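Local structure of putative esterase (Sulfolobus solfataricus P2, 2RAU) at residues V86-L89 with A90-F94; P277-L280 with S281-D285; Y235-I238 with S239-L242. The protein is probably an esterase or lipase of the alpha/beta-hydrolase family and binds calcium ions. One frame throughout, in Å; residues are numbered along the deposited sequence.

Contact 1: V86-L89 with A90-F94; sequences VLYL and ARNGF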
ATOM      1  N   VAL A  86       0.077   1.697  10.501  1.00 26.64           N
ATOM      2  CA  VAL A  86       0.400   0.393  11.071  1.00 26.43           C
ATOM      3  C   VAL A  86       0.911   0.537  12.494  1.00 27.44           C
ATOM      4  O   VAL A  86       0.379  -0.075  13.426  1.00 24.63           O
ATOM      5  CB  VAL A  86       1.402  -0.414  10.170  1.00 26.88           C
ATOM      6  CG1 VAL A  86       1.984  -1.633  10.934  1.00 25.33           C
ATOM      7  CG2 VAL A  86       0.754  -0.841   8.863  1.00 27.75           C
ATOM      8  N   LEU A  87       1.924   1.370  12.669  1.00 26.81           N
ATOM      9  CA  LEU A  87       2.541   1.602  13.981  1.00 26.42           C
ATOM     10  C   LEU A  87       1.597   2.290  14.989  1.00 25.84           C
ATOM     11  O   LEU A  87       1.553   1.949  16.157  1.00 26.57           O
ATOM     12  CB  LEU A  87       3.842   2.359  13.807  1.00 27.91           C
ATOM     13  CG  LEU A  87       4.931   1.747  12.879  1.00 25.29           C
ATOM     14  CD1 LEU A  87       6.197   2.587  12.937  1.00 25.99           C
ATOM     15  CD2 LEU A  87       5.311   0.287  13.188  1.00 25.35           C
ATOM     16  N   TYR A  88       0.829   3.244  14.504  1.00 26.56           N
ATOM     17  CA  TYR A  88      -0.160   3.964  15.299  1.00 25.49           C
ATOM     18  C   TYR A  88      -1.231   3.037  15.847  1.00 24.96           C
ATOM     19  O   TYR A  88      -1.559   3.083  17.038  1.00 25.34           O
ATOM     20  CB  TYR A  88      -0.831   5.049  14.423  1.00 25.97           C
ATOM     21  CG  TYR A  88      -1.775   5.928  15.219  1.00 25.48           C
ATOM     22  CD1 TYR A  88      -1.293   7.044  15.913  1.00 25.55           C
ATOM     23  CD2 TYR A  88      -3.139   5.643  15.311  1.00 24.30           C
ATOM     24  CE1 TYR A  88      -2.148   7.853  16.638  1.00 27.30           C
ATOM     25  CE2 TYR A  88      -3.980   6.475  16.028  1.00 21.91           C
ATOM     26  CZ  TYR A  88      -3.479   7.555  16.684  1.00 26.74           C
ATOM     27  OH  TYR A  88      -4.299   8.387  17.389  1.00 25.83           O
ATOM     28  N   LEU A  89      -1.799   2.213  14.978  1.00 26.46           N
ATOM     29  CA  LEU A  89      -2.804   1.256  15.454  1.00 26.67           C
ATOM     30  C   LEU A  89      -2.193   0.222  16.396  1.00 24.64           C
ATOM     31  O   LEU A  89      -2.824  -0.141  17.370  1.00 24.92           O
ATOM     32  CB  LEU A  89      -3.588   0.624  14.302  1.00 26.92           C
ATOM     33  CG  LEU A  89      -4.460   1.533  13.462  1.00 23.03           C
ATOM     34  CD1 LEU A  89      -5.066   0.669  12.358  1.00 25.86           C
ATOM     35  CD2 LEU A  89      -5.517   2.240  14.338  1.00 23.59           C
ATOM     36  N   ALA A  90      -0.972  -0.241  16.120  1.00 23.98           N
ATOM     37  CA  ALA A  90      -0.309  -1.182  17.034  1.00 24.58           C
ATOM     38  C   ALA A  90      -0.045  -0.530  18.403  1.00 25.34           C
ATOM     39  O   ALA A  90      -0.249  -1.161  19.443  1.00 23.56           O
ATOM     40  CB  ALA A  90       0.969  -1.736  16.414  1.00 23.94           C
ATOM     41  N   ARG A  91       0.399   0.737  18.426  1.00 26.09           N
ATOM     42  CA  ARG A  91       0.620   1.443  19.694  1.00 27.03           C
ATOM     43  C   ARG A  91      -0.644   1.595  20.488  1.00 26.13           C
ATOM     44  O   ARG A  91      -0.618   1.658  21.696  1.00 24.83           O
ATOM     45  CB  ARG A  91       1.198   2.864  19.453  1.00 27.92           C
ATOM     46  CG  ARG A  91       2.681   2.876  19.215  1.00 37.17           C
ATOM     47  CD  ARG A  91       3.527   2.501  20.473  1.00 43.29           C
ATOM     48  NE  ARG A  91       3.431   3.507  21.505  1.00 45.60           N
ATOM     49  CZ  ARG A  91       4.080   4.671  21.495  1.00 49.64           C
ATOM     50  NH1 ARG A  91       4.917   4.992  20.518  1.00 56.72           N
ATOM     51  NH2 ARG A  91       3.892   5.523  22.485  1.00 53.07           N
ATOM     52  N   ASN A  92      -1.764   1.639  19.784  1.00 27.21           N
ATOM     53  CA  ASN A  92      -3.077   1.781  20.390  1.00 25.16           C
ATOM     54  C   ASN A  92      -3.824   0.455  20.629  1.00 27.04           C
ATOM     55  O   ASN A  92      -5.029   0.445  20.893  1.00 28.85           O
ATOM     56  CB  ASN A  92      -3.852   2.804  19.557  1.00 27.13           C
ATOM     57  CG  ASN A  92      -3.361   4.230  19.844  1.00 28.45           C
ATOM     58  OD1 ASN A  92      -3.713   4.762  20.867  1.00 29.44           O
ATOM     59  ND2 ASN A  92      -2.511   4.807  18.987  1.00 22.84           N
ATOM     60  N   GLY A  93      -3.076  -0.646  20.591  1.00 24.42           N
ATOM     61  CA  GLY A  93      -3.508  -1.936  21.102  1.00 24.22           C
ATOM     62  C   GLY A  93      -3.937  -3.002  20.124  1.00 26.02           C
ATOM     63  O   GLY A  93      -4.287  -4.100  20.540  1.00 24.25           O
ATOM     64  N   PHE A  94      -3.898  -2.700  18.831  1.00 24.95           N
ATOM     65  CA  PHE A  94      -4.311  -3.636  17.803  1.00 22.66           C
ATOM     66  C   PHE A  94      -3.176  -4.534  17.326  1.00 24.38           C
ATOM     67  O   PHE A  94      -2.001  -4.139  17.317  1.00 26.27           O
ATOM     68  CB  PHE A  94      -4.920  -2.919  16.603  1.00 23.77           C
ATOM     69  CG  PHE A  94      -6.301  -2.391  16.842  1.00 25.65           C
ATOM     70  CD1 PHE A  94      -6.491  -1.138  17.415  1.00 27.55           C
ATOM     71  CD2 PHE A  94      -7.414  -3.145  16.503  1.00 28.04           C
ATOM     72  CE1 PHE A  94      -7.758  -0.676  17.659  1.00 29.88           C
ATOM     73  CE2 PHE A  94      -8.681  -2.688  16.731  1.00 30.70           C
ATOM     74  CZ  PHE A  94      -8.872  -1.458  17.300  1.00 25.19           C
TER

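Contact 2: P277-L280 with S281-D285; sequences PYRL and SLERD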
ATOM      1  N   PRO A 277       2.936  -5.736 -11.909  1.00 26.49           N
ATOM      2  CA  PRO A 277       2.451  -6.414 -13.089  1.00 25.70           C
ATOM      3  C   PRO A 277       1.365  -5.660 -13.830  1.00 24.75           C
ATOM      4  O   PRO A 277       0.413  -5.117 -13.231  1.00 27.42           O
ATOM      5  CB  PRO A 277       1.922  -7.737 -12.535  1.00 25.95           C
ATOM      6  CG  PRO A 277       1.454  -7.370 -11.146  1.00 28.10           C
ATOM      7  CD  PRO A 277       2.528  -6.422 -10.665  1.00 26.88           C
ATOM      8  N   TYR A 278       1.526  -5.593 -15.141  1.00 25.78           N
ATOM      9  CA  TYR A 278       0.460  -5.084 -16.019  1.00 25.14           C
ATOM     10  C   TYR A 278      -0.850  -5.869 -15.929  1.00 26.69           C
ATOM     11  O   TYR A 278      -1.920  -5.316 -16.172  1.00 27.13           O
ATOM     12  CB  TYR A 278       0.910  -5.055 -17.516  1.00 28.92           C
ATOM     13  CG  TYR A 278       1.394  -3.680 -17.963  1.00 29.07           C
ATOM     14  CD1 TYR A 278       0.494  -2.631 -18.131  1.00 36.66           C
ATOM     15  CD2 TYR A 278       2.732  -3.436 -18.243  1.00 35.16           C
ATOM     16  CE1 TYR A 278       0.918  -1.370 -18.546  1.00 29.35           C
ATOM     17  CE2 TYR A 278       3.156  -2.183 -18.631  1.00 31.34           C
ATOM     18  CZ  TYR A 278       2.234  -1.153 -18.788  1.00 32.03           C
ATOM     19  OH  TYR A 278       2.641   0.115 -19.166  1.00 29.19           O
ATOM     20  N   ARG A 279      -0.761  -7.154 -15.618  1.00 27.70           N
ATOM     21  CA  ARG A 279      -1.908  -8.035 -15.707  1.00 25.62           C
ATOM     22  C   ARG A 279      -3.103  -7.505 -14.860  1.00 27.96           C
ATOM     23  O   ARG A 279      -4.266  -7.519 -15.300  1.00 30.09           O
ATOM     24  CB  ARG A 279      -1.465  -9.482 -15.361  1.00 27.17           C
ATOM     25  CG  ARG A 279      -2.544 -10.562 -15.384  1.00 34.73           C
ATOM     26  CD  ARG A 279      -3.113 -10.608 -16.740  1.00 39.28           C
ATOM     27  NE  ARG A 279      -3.965 -11.762 -17.003  1.00 43.57           N
ATOM     28  CZ  ARG A 279      -3.623 -12.791 -17.780  1.00 43.98           C
ATOM     29  NH1 ARG A 279      -2.423 -12.889 -18.351  1.00 38.87           N
ATOM     30  NH2 ARG A 279      -4.501 -13.746 -17.990  1.00 43.50           N
ATOM     31  N   LEU A 280      -2.823  -6.982 -13.678  1.00 28.63           N
ATOM     32  CA  LEU A 280      -3.889  -6.507 -12.804  1.00 28.42           C
ATOM     33  C   LEU A 280      -4.739  -5.434 -13.479  1.00 30.33           C
ATOM     34  O   LEU A 280      -5.959  -5.496 -13.428  1.00 36.66           O
ATOM     35  CB  LEU A 280      -3.301  -5.998 -11.484  1.00 29.37           C
ATOM     36  CG  LEU A 280      -2.880  -7.016 -10.436  1.00 31.81           C
ATOM     37  CD1 LEU A 280      -2.017  -6.358  -9.423  1.00 26.97           C
ATOM     38  CD2 LEU A 280      -4.108  -7.686  -9.770  1.00 23.15           C
ATOM     39  N   SER A 281      -4.097  -4.482 -14.149  1.00 32.64           N
ATOM     40  CA  SER A 281      -4.813  -3.394 -14.793  1.00 32.74           C
ATOM     41  C   SER A 281      -5.420  -3.832 -16.118  1.00 33.73           C
ATOM     42  O   SER A 281      -6.428  -3.279 -16.557  1.00 34.61           O
ATOM     43  CB  SER A 281      -3.906  -2.164 -14.970  1.00 33.13           C
ATOM     44  OG  SER A 281      -2.796  -2.416 -15.796  1.00 32.12           O
ATOM     45  N   LEU A 282      -4.835  -4.852 -16.743  1.00 33.89           N
ATOM     46  CA  LEU A 282      -5.340  -5.337 -18.016  1.00 35.47           C
ATOM     47  C   LEU A 282      -6.534  -6.250 -17.798  1.00 39.45           C
ATOM     48  O   LEU A 282      -7.187  -6.623 -18.741  1.00 39.23           O
ATOM     49  CB  LEU A 282      -4.244  -6.045 -18.804  1.00 35.67           C
ATOM     50  CG  LEU A 282      -3.041  -5.204 -19.237  1.00 34.71           C
ATOM     51  CD1 LEU A 282      -2.028  -6.100 -19.927  1.00 38.47           C
ATOM     52  CD2 LEU A 282      -3.435  -4.071 -20.126  1.00 35.77           C
ATOM     53  N   GLU A 283      -6.813  -6.615 -16.549  1.00 43.35           N
ATOM     54  CA  GLU A 283      -8.049  -7.336 -16.192  1.00 45.07           C
ATOM     55  C   GLU A 283      -9.173  -6.384 -15.709  1.00 52.78           C
ATOM     56  O   GLU A 283      -9.977  -6.714 -14.841  1.00 51.69           O
ATOM     57  CB  GLU A 283      -7.754  -8.383 -15.133  1.00 40.07           C
ATOM     58  CG  GLU A 283      -6.991  -9.552 -15.658  1.00 35.77           C
ATOM     59  CD  GLU A 283      -6.706 -10.575 -14.572  1.00 30.62           C
ATOM     60  OE1 GLU A 283      -6.903 -10.272 -13.385  1.00 41.33           O
ATOM     61  OE2 GLU A 283      -6.270 -11.675 -14.905  1.00 33.27           O
ATOM     62  N   ARG A 284      -9.199  -5.183 -16.282  1.00 63.28           N
ATOM     63  CA  ARG A 284     -10.287  -4.231 -16.082  1.00 69.60           C
ATOM     64  C   ARG A 284     -11.617  -4.890 -16.505  1.00 70.84           C
ATOM     65  O   ARG A 284     -12.682  -4.514 -16.018  1.00 72.50           O
ATOM     66  CB  ARG A 284     -10.025  -2.975 -16.932  1.00 70.37           C
ATOM     67  CG  ARG A 284     -10.068  -3.250 -18.455  1.00 73.05           C
ATOM     68  CD  ARG A 284      -9.830  -2.008 -19.296  1.00 75.14           C
ATOM     69  NE  ARG A 284      -8.419  -1.606 -19.365  1.00 84.91           N
ATOM     70  CZ  ARG A 284      -7.490  -2.176 -20.145  1.00 86.30           C
ATOM     71  NH1 ARG A 284      -7.780  -3.226 -20.926  1.00 84.01           N
ATOM     72  NH2 ARG A 284      -6.243  -1.704 -20.128  1.00 84.84           N
ATOM     73  N   ASP A 285     -11.531  -5.864 -17.423  1.00 72.64           N
ATOM     74  CA  ASP A 285     -12.682  -6.652 -17.900  1.00 72.46           C
ATOM     75  C   ASP A 285     -13.474  -7.317 -16.773  1.00 71.30           C
ATOM     76  O   ASP A 285     -14.703  -7.258 -16.772  1.00 71.65           O
ATOM     77  CB  ASP A 285     -12.208  -7.754 -18.860  1.00 72.99           C
TER
HETATM   78  O   HOH W   1      -1.523  -3.225 -13.463  1.00 28.55           O
HETATM   79  O   HOH W   2      -7.432 -12.807 -17.164  1.00 59.94           O

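Contact 3: Y235-I238 with S239-L242; sequences YKSI and SDFL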
ATOM      1  N   TYR A 235      13.687  24.657 -12.144  1.00 29.29           N
ATOM      2  CA  TYR A 235      13.701  24.688 -10.684  1.00 26.02           C
ATOM      3  C   TYR A 235      15.058  25.069 -10.173  1.00 28.61           C
ATOM      4  O   TYR A 235      16.061  24.825 -10.834  1.00 28.56           O
ATOM      5  CB  TYR A 235      13.323  23.330 -10.124  1.00 27.25           C
ATOM      6  CG  TYR A 235      11.941  22.910 -10.518  1.00 25.00           C
ATOM      7  CD1 TYR A 235      10.854  23.307  -9.794  1.00 23.67           C
ATOM      8  CD2 TYR A 235      11.740  22.097 -11.628  1.00 24.74           C
ATOM      9  CE1 TYR A 235       9.588  22.931 -10.176  1.00 24.27           C
ATOM     10  CE2 TYR A 235      10.482  21.721 -12.022  1.00 29.17           C
ATOM     11  CZ  TYR A 235       9.409  22.127 -11.283  1.00 29.31           C
ATOM     12  OH  TYR A 235       8.152  21.701 -11.620  1.00 24.92           O
ATOM     13  N   LYS A 236      15.081  25.600  -8.961  1.00 27.54           N
ATOM     14  CA  LYS A 236      16.311  26.053  -8.339  1.00 29.39           C
ATOM     15  C   LYS A 236      17.105  24.901  -7.750  1.00 28.81           C
ATOM     16  O   LYS A 236      18.307  25.019  -7.588  1.00 31.20           O
ATOM     17  CB  LYS A 236      15.983  27.056  -7.210  1.00 29.36           C
ATOM     18  CG  LYS A 236      17.160  27.843  -6.629  1.00 47.42           C
ATOM     19  CD  LYS A 236      17.600  29.030  -7.550  1.00 56.34           C
ATOM     20  CE  LYS A 236      16.529  30.133  -7.573  1.00 65.28           C
ATOM     21  NZ  LYS A 236      16.849  31.428  -8.262  1.00 55.17           N
ATOM     22  N   SER A 237      16.455  23.802  -7.357  1.00 26.05           N
ATOM     23  CA  SER A 237      17.186  22.706  -6.752  1.00 24.78           C
ATOM     24  C   SER A 237      16.553  21.376  -7.078  1.00 26.13           C
ATOM     25  O   SER A 237      15.414  21.320  -7.496  1.00 25.85           O
ATOM     26  CB  SER A 237      17.175  22.833  -5.238  1.00 24.34           C
ATOM     27  OG  SER A 237      15.904  22.575  -4.658  1.00 24.51           O
ATOM     28  N   ILE A 238      17.313  20.311  -6.855  1.00 25.01           N
ATOM     29  CA  ILE A 238      16.801  18.967  -7.066  1.00 25.81           C
ATOM     30  C   ILE A 238      15.589  18.659  -6.187  1.00 23.60           C
ATOM     31  O   ILE A 238      14.617  17.996  -6.610  1.00 24.59           O
ATOM     32  CB  ILE A 238      17.952  17.925  -6.913  1.00 25.66           C
ATOM     33  CG1 ILE A 238      17.517  16.557  -7.470  1.00 28.23           C
ATOM     34  CG2 ILE A 238      18.521  17.850  -5.472  1.00 21.73           C
ATOM     35  CD1 ILE A 238      18.694  15.560  -7.637  1.00 28.24           C
ATOM     36  N   SER A 239      15.645  19.090  -4.940  1.00 24.89           N
ATOM     37  CA  SER A 239      14.527  18.815  -4.048  1.00 22.78           C
ATOM     38  C   SER A 239      13.289  19.551  -4.466  1.00 23.79           C
ATOM     39  O   SER A 239      12.201  19.024  -4.317  1.00 24.56           O
ATOM     40  CB  SER A 239      14.861  19.057  -2.575  1.00 26.92           C
ATOM     41  OG  SER A 239      15.149  20.412  -2.276  1.00 24.42           O
ATOM     42  N   ASP A 240      13.452  20.778  -4.942  1.00 24.03           N
ATOM     43  CA  ASP A 240      12.354  21.574  -5.474  1.00 23.73           C
ATOM     44  C   ASP A 240      11.648  20.863  -6.643  1.00 22.64           C
ATOM     45  O   ASP A 240      10.409  20.828  -6.724  1.00 23.71           O
ATOM     46  CB  ASP A 240      12.868  22.922  -5.983  1.00 23.49           C
ATOM     47  CG  ASP A 240      13.316  23.888  -4.880  1.00 28.50           C
ATOM     48  OD1 ASP A 240      13.214  23.576  -3.663  1.00 27.65           O
ATOM     49  OD2 ASP A 240      13.782  24.987  -5.279  1.00 28.68           O
ATOM     50  N   PHE A 241      12.469  20.333  -7.549  1.00 26.51           N
ATOM     51  CA  PHE A 241      12.027  19.593  -8.734  1.00 24.61           C
ATOM     52  C   PHE A 241      11.246  18.349  -8.348  1.00 21.98           C
ATOM     53  O   PHE A 241      10.102  18.139  -8.820  1.00 23.19           O
ATOM     54  CB  PHE A 241      13.251  19.286  -9.583  1.00 25.01           C
ATOM     55  CG  PHE A 241      13.078  18.152 -10.539  1.00 25.51           C
ATOM     56  CD1 PHE A 241      12.266  18.272 -11.650  1.00 32.34           C
ATOM     57  CD2 PHE A 241      13.775  16.962 -10.354  1.00 26.96           C
ATOM     58  CE1 PHE A 241      12.170  17.232 -12.560  1.00 35.89           C
ATOM     59  CE2 PHE A 241      13.658  15.927 -11.248  1.00 28.02           C
ATOM     60  CZ  PHE A 241      12.864  16.062 -12.344  1.00 30.06           C
ATOM     61  N   LEU A 242      11.779  17.563  -7.408  1.00 22.38           N
ATOM     62  CA  LEU A 242      11.157  16.310  -7.017  1.00 21.30           C
ATOM     63  C   LEU A 242       9.867  16.565  -6.279  1.00 24.47           C
ATOM     64  O   LEU A 242       8.851  15.934  -6.565  1.00 27.50           O
ATOM     65  CB  LEU A 242      12.071  15.444  -6.152  1.00 23.97           C
ATOM     66  CG  LEU A 242      13.302  14.905  -6.909  1.00 24.57           C
ATOM     67  CD1 LEU A 242      14.237  14.294  -5.904  1.00 24.40           C
ATOM     68  CD2 LEU A 242      12.856  13.946  -8.046  1.00 24.75           C
TER
HETATM   69  O   HOH W   3      12.509  26.076  -7.504  1.00 23.67           O
HETATM   70  O   HOH W   4      16.180  23.297  -2.062  1.00 32.03           O

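Contact 1: V86-L89 with A90-F94
Tyr88 and Asn92 meet in a local contact at the C-terminal end of helix 85-91, just before the chain enters strand 94-100. Two donors of Asn92 share Tyr88 O and reach it from opposite faces of the carbonyl plane: the side-chain ND2 at 2.8 Å, with a nearly straight N-H...O angle of 161°, and the backbone N at 3.1 Å. The same ND2 lies over the centre of the Tyr88 ring, 3.7 Å from CE2, with the ring and amide planes 43° apart. Tyr88 CG stands anti to the backbone N (chi1 -174°), which lays the ring against the amide; beyond it, the ring also packs on helix 338-353. The chain leaves the helix through a Schellman motif: Phe94 N donates to Leu89 O at 3.1 Å and Gly93 N to Ala90 O at 3.1 Å, while Leu89 CB approaches Phe94 CB at 4.4 Å. Gly93 is the C-prime residue, and its positive phi would press a side chain against the preceding carbonyl. The turn lies on the crossover joining parallel strands 52-56 and 94-100. Before it, regular helical bonds run from Ala90 N to Val86 O and from Arg91 N to Leu87 O.

Contact 2: P277-L280 with S281-D285
Tyr278 O accepts from Leu282 N at 3.0 Å and more weakly from Ser281 N, and just before it a water donates to Pro277 O at 2.7 Å and is hydrogen-bonded to Ser281 OG at 2.8 Å. Tyr278 CB rests against Leu282 CD1 at 3.9 Å; the phenol OH is bonded elsewhere, to Glu193 N. Arg279 carries the main side-chain contact. Its chain bends at chi2 (60°), which brings NE within 3.1 Å of Glu283 OE2 in a salt bridge. The carboxylate oxygen is met from above its own plane, and the guanidinium and carboxylate planes stand 78° apart, so this is a single-nitrogen grip and not a two-pronged pairing. A second water closes the link, accepting from Arg279 NH2 at 3.2 Å and donating to Glu283 OE2 at 2.8 Å. Glu283 OE1 turns to Trp123 N, at the start of helix 123-141. An alanine at Arg279 is likely to leave Glu283 OE2 without its charged mate and the bridging water without its arginine anchor. Leu280 sends its side chain to Trp123 and Trp126 of that helix, and its O takes a weak bond from Glu283 N. The arrangement is an i to i+4 salt bridge along the short helix 278-282, between strands 275-277 and 297-302.

Contact 3: Y235-I238 with S239-L242
Ser237 is the N-cap of helix 238-248: its OG accepts a hydrogen bond from Asp240 N at 3.1 Å, along a nearly straight N-H...O line. Placing OG between the backbone N and the carbonyl carbon (chi1 71°) aims it at the Asp240 amide in the first turn. Regular helical bonding then takes over, from Phe241 N to Ser237 O and from Leu242 N to Ile238 O.

Waters add two bridges. One accepts from Lys236 N and donates to Asp240 OD2 at 2.8 Å, tying the carboxylate to the incoming loop. The other is bonded to Ser237 OG at 2.7 Å and donates to Ser239 OG, which is also hydrogen-bonded to Pro226 O, in the loop after helix 218-224.

Ile238 CG1 and Leu242 CD1 approach to 4.3 Å, and both side chains pack on helix 218-224. The Tyr235 ring, tethered through its OH to Asp244 OD2, lies under the backbone of Phe241. The two aromatic rings meet obliquely, with planes 57° apart, Tyr235 CE2 coming to the edge of the Phe241 ring. Over one face of the tyrosine comes a CH-pi contact: Phe241 CA stands 3.9 Å from the Tyr235 ring centroid, 16° off the ring normal.

Overall arrangement
The three contacts are separate helix-end arrangements that do not touch. Centres lie about 33 Å apart for contacts 1 and 2, about 35 Å for 1 and 3 and about 34 Å for 2 and 3; their nearest atoms are about 19, 24 and 20 Å apart respectively. Contacts 1 and 2 fall on opposite sides of the chain's centre. Contact 1 flanks the central sheet, whereas contacts 3 and 2 come in that order within the segment joining sheet strands 170-176 and 297-302. All three lie away from the calcium site at Gly142 and Glu144, although the Ile238 side chain of contact 3 is about 7 Å from a bound calcium ion.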